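Chitin deacetylase 1 (Bombyx mori, PDB 5ZNT) removes acetyl groups from the N-acetylglucosamine residues of chitin with a zinc-dependent catalytic domain, giving chitosan and acetate. Local coordinates at residues 166-171 with 305-310; 207-212 with 309-314. All coordinates share one frame; numbering follows the deposited sequence.

Contact 1: residues 166-171 with 305-310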
ATOM      1  N   PHE A 166      10.028  -4.244   9.723  1.00 24.82           N
ATOM      2  CA  PHE A 166       9.224  -3.742   8.619  1.00 22.08           C
ATOM      3  C   PHE A 166       9.658  -2.309   8.313  1.00 26.03           C
ATOM      4  O   PHE A 166      10.136  -1.587   9.192  1.00 26.91           O
ATOM      5  CB  PHE A 166       7.732  -3.798   8.963  1.00 19.28           C
ATOM      6  CG  PHE A 166       7.114  -5.180   8.806  1.00 23.07           C
ATOM      7  CD1 PHE A 166       6.821  -5.689   7.542  1.00 21.94           C
ATOM      8  CD2 PHE A 166       6.844  -5.969   9.918  1.00 21.19           C
ATOM      9  CE1 PHE A 166       6.261  -6.952   7.400  1.00 19.83           C
ATOM     10  CE2 PHE A 166       6.274  -7.237   9.778  1.00 21.45           C
ATOM     11  CZ  PHE A 166       5.991  -7.729   8.516  1.00 16.48           C
ATOM     12  N   LEU A 167       9.498  -1.897   7.053  1.00 22.49           N
ATOM     13  CA  LEU A 167       9.928  -0.552   6.680  1.00 22.75           C
ATOM     14  C   LEU A 167       8.832   0.474   6.940  1.00 23.17           C
ATOM     15  O   LEU A 167       9.086   1.545   7.504  1.00 24.76           O
ATOM     16  CB  LEU A 167      10.341  -0.520   5.212  1.00 23.35           C
ATOM     17  CG  LEU A 167      10.751   0.846   4.656  1.00 23.38           C
ATOM     18  CD1 LEU A 167      12.001   1.367   5.396  1.00 27.46           C
ATOM     19  CD2 LEU A 167      10.967   0.744   3.140  1.00 22.32           C
ATOM     20  N   TYR A 168       7.603   0.174   6.541  1.00 17.84           N
ATOM     21  CA  TYR A 168       6.578   1.190   6.645  1.00 19.48           C
ATOM     22  C   TYR A 168       5.240   0.566   6.959  1.00 21.46           C
ATOM     23  O   TYR A 168       4.978  -0.603   6.648  1.00 21.57           O
ATOM     24  CB  TYR A 168       6.453   2.023   5.364  1.00 19.20           C
ATOM     25  CG  TYR A 168       5.918   1.254   4.172  1.00 21.87           C
ATOM     26  CD1 TYR A 168       4.548   1.186   3.917  1.00 18.27           C
ATOM     27  CD2 TYR A 168       6.781   0.579   3.319  1.00 18.40           C
ATOM     28  CE1 TYR A 168       4.051   0.473   2.821  1.00 18.79           C
ATOM     29  CE2 TYR A 168       6.295  -0.146   2.227  1.00 20.76           C
ATOM     30  CZ  TYR A 168       4.934  -0.181   1.984  1.00 18.55           C
ATOM     31  OH  TYR A 168       4.444  -0.899   0.922  1.00 18.70           O
ATOM     32  N   ASP A 169       4.388   1.390   7.551  1.00 19.51           N
ATOM     33  CA  ASP A 169       2.974   1.133   7.692  1.00 18.01           C
ATOM     34  C   ASP A 169       2.197   2.050   6.755  1.00 21.64           C
ATOM     35  O   ASP A 169       2.619   3.176   6.471  1.00 21.17           O
ATOM     36  CB  ASP A 169       2.535   1.372   9.133  1.00 20.90           C
ATOM     37  CG  ASP A 169       1.051   1.301   9.290  1.00 21.80           C
ATOM     38  OD1 ASP A 169       0.504   0.187   9.172  1.00 20.07           O
ATOM     39  OD2 ASP A 169       0.410   2.349   9.498  1.00 21.49           O
ATOM     40  N   SER A 170       1.063   1.554   6.256  1.00 17.36           N
ATOM     41  CA  SER A 170       0.092   2.381   5.532  1.00 21.36           C
ATOM     42  C   SER A 170      -1.291   1.991   6.049  1.00 18.13           C
ATOM     43  O   SER A 170      -2.116   1.393   5.353  1.00 19.07           O
ATOM     44  CB  SER A 170       0.183   2.227   4.013  1.00 20.47           C
ATOM     45  OG  SER A 170      -0.650   3.208   3.375  1.00 15.99           O
ATOM     46  N   THR A 171      -1.533   2.328   7.305  1.00 17.16           N
ATOM     47  CA  THR A 171      -2.818   2.110   7.961  1.00 18.57           C
ATOM     48  C   THR A 171      -3.430   3.395   8.513  1.00 20.23           C
ATOM     49  O   THR A 171      -4.652   3.483   8.640  1.00 20.02           O
ATOM     50  CB  THR A 171      -2.647   1.108   9.115  1.00 19.27           C
ATOM     51  OG1 THR A 171      -1.953  -0.055   8.644  1.00 23.10           O
ATOM     52  CG2 THR A 171      -3.984   0.720   9.715  1.00 18.00           C
ATOM     53  N   GLN A 305       8.966   2.781  -3.377  1.00 22.86           N
ATOM     54  CA  GLN A 305       9.591   3.759  -4.264  1.00 23.21           C
ATOM     55  C   GLN A 305       9.326   5.195  -3.809  1.00 23.31           C
ATOM     56  O   GLN A 305      10.171   6.073  -4.032  1.00 26.94           O
ATOM     57  CB  GLN A 305       9.113   3.538  -5.699  1.00 16.87           C
ATOM     58  CG  GLN A 305       9.842   2.377  -6.346  1.00 19.56           C
ATOM     59  CD  GLN A 305       9.261   1.938  -7.660  1.00 22.70           C
ATOM     60  OE1 GLN A 305       8.165   2.347  -8.050  1.00 21.50           O
ATOM     61  NE2 GLN A 305      10.009   1.107  -8.374  1.00 24.71           N
ATOM     62  N   VAL A 306       8.181   5.460  -3.174  1.00 19.20           N
ATOM     63  CA  VAL A 306       7.969   6.782  -2.586  1.00 20.64           C
ATOM     64  C   VAL A 306       9.015   7.042  -1.510  1.00 26.84           C
ATOM     65  O   VAL A 306       9.678   8.087  -1.501  1.00 24.38           O
ATOM     66  CB  VAL A 306       6.543   6.925  -2.024  1.00 21.45           C
ATOM     67  CG1 VAL A 306       6.403   8.279  -1.299  1.00 21.65           C
ATOM     68  CG2 VAL A 306       5.524   6.844  -3.130  1.00 18.11           C
ATOM     69  N   ILE A 307       9.190   6.082  -0.597  1.00 20.26           N
ATOM     70  CA  ILE A 307      10.164   6.244   0.481  1.00 23.91           C
ATOM     71  C   ILE A 307      11.571   6.432  -0.084  1.00 27.22           C
ATOM     72  O   ILE A 307      12.364   7.220   0.442  1.00 24.71           O
ATOM     73  CB  ILE A 307      10.091   5.043   1.449  1.00 23.41           C
ATOM     74  CG1 ILE A 307       8.731   5.010   2.148  1.00 25.63           C
ATOM     75  CG2 ILE A 307      11.236   5.088   2.477  1.00 24.07           C
ATOM     76  CD1 ILE A 307       8.481   3.728   2.998  1.00 26.68           C
ATOM     77  N   GLN A 308      11.902   5.725  -1.168  1.00 22.18           N
ATOM     78  CA  GLN A 308      13.230   5.874  -1.752  1.00 25.56           C
ATOM     79  C   GLN A 308      13.430   7.285  -2.300  1.00 29.61           C
ATOM     80  O   GLN A 308      14.517   7.864  -2.158  1.00 29.38           O
ATOM     81  CB  GLN A 308      13.447   4.815  -2.833  1.00 27.01           C
ATOM     82  CG  GLN A 308      13.696   3.435  -2.250  1.00 25.96           C
ATOM     83  CD  GLN A 308      13.629   2.354  -3.296  1.00 33.07           C
ATOM     84  OE1 GLN A 308      12.792   2.400  -4.197  1.00 26.62           O
ATOM     85  NE2 GLN A 308      14.521   1.379  -3.192  1.00 33.70           N
ATOM     86  N   TRP A 309      12.381   7.875  -2.880  1.00 20.67           N
ATOM     87  CA  TRP A 309      12.466   9.267  -3.318  1.00 22.35           C
ATOM     88  C   TRP A 309      12.593  10.215  -2.129  1.00 30.89           C
ATOM     89  O   TRP A 309      13.400  11.152  -2.163  1.00 28.65           O
ATOM     90  CB  TRP A 309      11.243   9.635  -4.152  1.00 25.02           C
ATOM     91  CG  TRP A 309      11.317  11.022  -4.758  1.00 25.89           C
ATOM     92  CD1 TRP A 309      11.710  11.338  -6.029  1.00 24.68           C
ATOM     93  CD2 TRP A 309      10.991  12.264  -4.119  1.00 23.20           C
ATOM     94  NE1 TRP A 309      11.660  12.702  -6.219  1.00 25.67           N
ATOM     95  CE2 TRP A 309      11.225  13.293  -5.062  1.00 28.87           C
ATOM     96  CE3 TRP A 309      10.535  12.607  -2.843  1.00 22.32           C
ATOM     97  CZ2 TRP A 309      11.013  14.642  -4.770  1.00 26.75           C
ATOM     98  CZ3 TRP A 309      10.326  13.948  -2.551  1.00 30.77           C
ATOM     99  CH2 TRP A 309      10.558  14.950  -3.515  1.00 27.14           C
ATOM    100  N   VAL A 310      11.796  10.004  -1.078  1.00 28.81           N
ATOM    101  CA  VAL A 310      11.892  10.853   0.114  1.00 27.89           C
ATOM    102  C   VAL A 310      13.307  10.838   0.663  1.00 28.81           C
ATOM    103  O   VAL A 310      13.806  11.847   1.176  1.00 33.64           O
ATOM    104  CB  VAL A 310      10.869  10.409   1.178  1.00 28.70           C
ATOM    105  CG1 VAL A 310      11.120  11.127   2.514  1.00 30.33           C
ATOM    106  CG2 VAL A 310       9.462  10.700   0.697  1.00 25.88           C
TER
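Ile307 meets Leu167 and Tyr168 through one methyl, and the contact between the two segments is wholly apolar. Its CD1 lies 3.6 Å from Tyr168 CB and also 3.6 Å from Tyr168 CD2, so it sits against the root of the tyrosine side chain and the start of its ring, crossing it at an oblique angle. The second pair is looser and meets tip to tip: Leu167 CD2 stands 3.9 Å from Ile307 CD1. Ile307 reaches this far because CG1 lies beside the backbone N and the chain runs on extended (chi2 172°), which carries CD1 straight out from the helix.

Polar interactions hold the strand side rather than crossing the contact. The hydroxyl of Tyr168 is hydrogen-bonded to Glu97, which anchors the ring at the end remote from Ile307. Further along, Asp169 OD2 accepts from Thr171 N at 2.9 Å, forming an Asx turn; the N–H comes from above the carboxylate plane, 52° out of it. Thr171 OG1 donates to the other oxygen, Asp169 OD1, on its syn side, so both carboxylate oxygens are engaged by the same residue.

The backbones stay well apart, with the CA atoms of Tyr168 and Ile307 8.7 Å from each other, a spacing bridged by side chains alone. The side chain of Tyr168 lies about 10 Å from that of zinc ligand His101. A helix that sets one isoleucine against a short strand and the residue before it fits the distorted (beta/alpha) barrel of the carbohydrate esterase 4 deacetylase domain.

Contact 2: residues 207-212 with 309-314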
ATOM      1  N   ALA A 207      10.693   3.594  15.015  1.00 31.25           N
ATOM      2  CA  ALA A 207      11.531   3.710  13.821  1.00 28.85           C
ATOM      3  C   ALA A 207      10.849   3.052  12.621  1.00 29.44           C
ATOM      4  O   ALA A 207      11.324   2.063  12.059  1.00 29.05           O
ATOM      5  CB  ALA A 207      12.899   3.091  14.076  1.00 27.81           C
ATOM      6  N   VAL A 208       9.713   3.634  12.229  1.00 21.90           N
ATOM      7  CA  VAL A 208       8.845   3.095  11.186  1.00 24.90           C
ATOM      8  C   VAL A 208       8.357   4.256  10.340  1.00 26.64           C
ATOM      9  O   VAL A 208       7.978   5.303  10.873  1.00 26.25           O
ATOM     10  CB  VAL A 208       7.627   2.342  11.774  1.00 28.22           C
ATOM     11  CG1 VAL A 208       6.767   1.751  10.650  1.00 25.70           C
ATOM     12  CG2 VAL A 208       8.075   1.238  12.770  1.00 25.48           C
ATOM     13  N   TRP A 209       8.312   4.060   9.029  1.00 19.41           N
ATOM     14  CA  TRP A 209       7.709   5.048   8.147  1.00 19.86           C
ATOM     15  C   TRP A 209       6.199   4.881   8.139  1.00 22.95           C
ATOM     16  O   TRP A 209       5.678   3.768   8.245  1.00 22.79           O
ATOM     17  CB  TRP A 209       8.240   4.900   6.722  1.00 19.99           C
ATOM     18  CG  TRP A 209       9.637   5.357   6.529  1.00 28.08           C
ATOM     19  CD1 TRP A 209      10.787   4.628   6.714  1.00 28.69           C
ATOM     20  CD2 TRP A 209      10.052   6.657   6.093  1.00 24.42           C
ATOM     21  NE1 TRP A 209      11.888   5.399   6.413  1.00 30.09           N
ATOM     22  CE2 TRP A 209      11.465   6.649   6.039  1.00 25.54           C
ATOM     23  CE3 TRP A 209       9.364   7.827   5.746  1.00 28.77           C
ATOM     24  CZ2 TRP A 209      12.211   7.767   5.647  1.00 30.48           C
ATOM     25  CZ3 TRP A 209      10.105   8.942   5.353  1.00 34.87           C
ATOM     26  CH2 TRP A 209      11.520   8.898   5.309  1.00 32.13           C
ATOM     27  N   GLU A 210       5.485   6.001   8.000  1.00 21.75           N
ATOM     28  CA  GLU A 210       4.043   5.972   7.797  1.00 19.69           C
ATOM     29  C   GLU A 210       3.735   6.489   6.399  1.00 24.88           C
ATOM     30  O   GLU A 210       3.854   7.692   6.137  1.00 21.86           O
ATOM     31  CB  GLU A 210       3.286   6.798   8.837  1.00 22.33           C
ATOM     32  CG  GLU A 210       1.767   6.830   8.575  1.00 21.61           C
ATOM     33  CD  GLU A 210       1.164   5.425   8.628  1.00 23.07           C
ATOM     34  OE1 GLU A 210       1.606   4.636   9.482  1.00 23.56           O
ATOM     35  OE2 GLU A 210       0.248   5.109   7.843  1.00 17.43           O
ATOM     36  N   MET A 211       3.292   5.590   5.518  1.00 21.66           N
ATOM     37  CA  MET A 211       2.776   5.997   4.211  1.00 19.69           C
ATOM     38  C   MET A 211       1.338   6.440   4.420  1.00 20.59           C
ATOM     39  O   MET A 211       0.380   5.711   4.158  1.00 19.62           O
ATOM     40  CB  MET A 211       2.882   4.860   3.202  1.00 18.02           C
ATOM     41  CG  MET A 211       4.313   4.616   2.733  1.00 24.53           C
ATOM     42  SD  MET A 211       5.034   6.040   1.853  1.00 29.24           S
ATOM     43  CE  MET A 211       3.860   6.271   0.506  1.00 23.84           C
ATOM     44  N   VAL A 212       1.195   7.685   4.891  1.00 20.99           N
ATOM     45  CA  VAL A 212      -0.082   8.133   5.421  1.00 15.79           C
ATOM     46  C   VAL A 212      -1.133   8.104   4.328  1.00 20.47           C
ATOM     47  O   VAL A 212      -0.852   8.361   3.147  1.00 22.76           O
ATOM     48  CB  VAL A 212       0.072   9.540   6.041  1.00 22.60           C
ATOM     49  CG1 VAL A 212       0.530  10.577   4.990  1.00 17.75           C
ATOM     50  CG2 VAL A 212      -1.207   9.986   6.735  1.00 20.60           C
ATOM     51  N   TRP A 309      12.381   7.875  -2.880  1.00 20.67           N
ATOM     52  CA  TRP A 309      12.466   9.267  -3.318  1.00 22.35           C
ATOM     53  C   TRP A 309      12.593  10.215  -2.129  1.00 30.89           C
ATOM     54  O   TRP A 309      13.400  11.152  -2.163  1.00 28.65           O
ATOM     55  CB  TRP A 309      11.243   9.635  -4.152  1.00 25.02           C
ATOM     56  CG  TRP A 309      11.317  11.022  -4.758  1.00 25.89           C
ATOM     57  CD1 TRP A 309      11.710  11.338  -6.029  1.00 24.68           C
ATOM     58  CD2 TRP A 309      10.991  12.264  -4.119  1.00 23.20           C
ATOM     59  NE1 TRP A 309      11.660  12.702  -6.219  1.00 25.67           N
ATOM     60  CE2 TRP A 309      11.225  13.293  -5.062  1.00 28.87           C
ATOM     61  CE3 TRP A 309      10.535  12.607  -2.843  1.00 22.32           C
ATOM     62  CZ2 TRP A 309      11.013  14.642  -4.770  1.00 26.75           C
ATOM     63  CZ3 TRP A 309      10.326  13.948  -2.551  1.00 30.77           C
ATOM     64  CH2 TRP A 309      10.558  14.950  -3.515  1.00 27.14           C
ATOM     65  N   VAL A 310      11.796  10.004  -1.078  1.00 28.81           N
ATOM     66  CA  VAL A 310      11.892  10.853   0.114  1.00 27.89           C
ATOM     67  C   VAL A 310      13.307  10.838   0.663  1.00 28.81           C
ATOM     68  O   VAL A 310      13.806  11.847   1.176  1.00 33.64           O
ATOM     69  CB  VAL A 310      10.869  10.409   1.178  1.00 28.70           C
ATOM     70  CG1 VAL A 310      11.120  11.127   2.514  1.00 30.33           C
ATOM     71  CG2 VAL A 310       9.462  10.700   0.697  1.00 25.88           C
ATOM     72  N   GLN A 311      13.974   9.694   0.570  1.00 27.62           N
ATOM     73  CA  GLN A 311      15.305   9.551   1.132  1.00 32.93           C
ATOM     74  C   GLN A 311      16.371  10.196   0.259  1.00 39.15           C
ATOM     75  O   GLN A 311      17.486  10.437   0.735  1.00 37.47           O
ATOM     76  CB  GLN A 311      15.619   8.066   1.344  1.00 27.97           C
ATOM     77  CG  GLN A 311      14.798   7.412   2.479  1.00 27.85           C
ATOM     78  CD  GLN A 311      15.028   5.905   2.567  1.00 32.88           C
ATOM     79  OE1 GLN A 311      15.201   5.225   1.551  1.00 30.84           O
ATOM     80  NE2 GLN A 311      15.056   5.388   3.780  1.00 35.45           N
ATOM     81  N   ASN A 312      16.059  10.464  -1.003  1.00 32.76           N
ATOM     82  CA  ASN A 312      17.000  11.102  -1.920  1.00 34.85           C
ATOM     83  C   ASN A 312      16.194  11.888  -2.943  1.00 28.90           C
ATOM     84  O   ASN A 312      16.027  11.468  -4.092  1.00 29.45           O
ATOM     85  CB  ASN A 312      17.910  10.064  -2.584  1.00 32.93           C
ATOM     86  CG  ASN A 312      18.863  10.686  -3.586  1.00 38.34           C
ATOM     87  OD1 ASN A 312      19.050  11.903  -3.601  1.00 37.44           O
ATOM     88  ND2 ASN A 312      19.456   9.853  -4.446  1.00 34.23           N
ATOM     89  N   PRO A 313      15.660  13.036  -2.548  1.00 25.30           N
ATOM     90  CA  PRO A 313      14.702  13.737  -3.409  1.00 28.46           C
ATOM     91  C   PRO A 313      15.302  14.126  -4.759  1.00 30.83           C
ATOM     92  O   PRO A 313      16.404  14.675  -4.846  1.00 29.69           O
ATOM     93  CB  PRO A 313      14.308  14.953  -2.566  1.00 31.13           C
ATOM     94  CG  PRO A 313      14.513  14.491  -1.153  1.00 30.55           C
ATOM     95  CD  PRO A 313      15.732  13.633  -1.202  1.00 26.09           C
ATOM     96  N   ARG A 314      14.573  13.791  -5.820  1.00 30.10           N
ATOM     97  CA  ARG A 314      14.972  14.061  -7.192  1.00 30.02           C
ATOM     98  C   ARG A 314      13.957  14.991  -7.837  1.00 36.30           C
ATOM     99  O   ARG A 314      12.746  14.816  -7.667  1.00 30.22           O
ATOM    100  CB  ARG A 314      15.062  12.773  -8.022  1.00 30.89           C
ATOM    101  CG  ARG A 314      15.734  11.607  -7.327  1.00 31.58           C
ATOM    102  CD  ARG A 314      17.137  11.966  -6.890  1.00 36.45           C
ATOM    103  NE  ARG A 314      18.029  12.276  -8.003  1.00 37.10           N
ATOM    104  CZ  ARG A 314      19.085  13.077  -7.887  1.00 45.84           C
ATOM    105  NH1 ARG A 314      19.347  13.647  -6.711  1.00 37.90           N
ATOM    106  NH2 ARG A 314      19.863  13.324  -8.939  1.00 37.56           N
TER
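Trp209 and Val310 approach from opposite directions, joining strand 209-214 to the C-terminal end of helix 303-311, a strand-to-helix packing within the distorted (beta/alpha) barrel of this deacetylase domain. Val310 CG1 lies 3.6 Å from Trp209 CH2 and 3.7 Å from Trp209 CZ3, so the methyl meets the far end of the six-membered ring. That methyl points there because CG1 is anti to the backbone N (chi1 170°).

Gln311 supplies the second touch with CG, 4.1 Å from Trp209 CZ2, its amide plane 82° from the ring plane. The amide does not bond to the indole; Gln311 NE2 instead donates to the carbonyl of Pro16, which anchors the end of the side chain.

Outside these pairs, Trp209 also packs on Ile307, Leu167 and Thr185, which confine the indole further. Replacing Trp209 with an alanine is likely to open a gap beside Val310 CG1 and leave Gln311 CG without the ring it rests on.

Past Val310, Asn312 N bonds to Trp309 O at 3.0 Å. The chain then folds back over the Trp309 ring, with Pro313 CA 3.8 Å above its centre, and Trp309 NE1 donates to Arg314 O at 2.8 Å, with an angle of 140° at the hydrogen and in the plane of the carbonyl.

Following the chain, strand 168-169 comes first, strand 209-214 next, and helix 303-311 well after both. Contact 1 closes a loop with 133 residues between its segments, contact 2 one with 96. Contact 2 starts within the first loop, but its touching residues on the helix side lie beyond Ile307, so the two closures cross instead of nesting, and their segments share Trp309 and Val310. The strands are parallel neighbours: Asp169 O and Met211 N are 2.7 Å apart, a probable hydrogen bond. Together, contacts 1 and 2 dock adjacent strands of the mixed sheet against positions about one turn apart on the same helix; the centres of the two contacts lie about 5 Å apart.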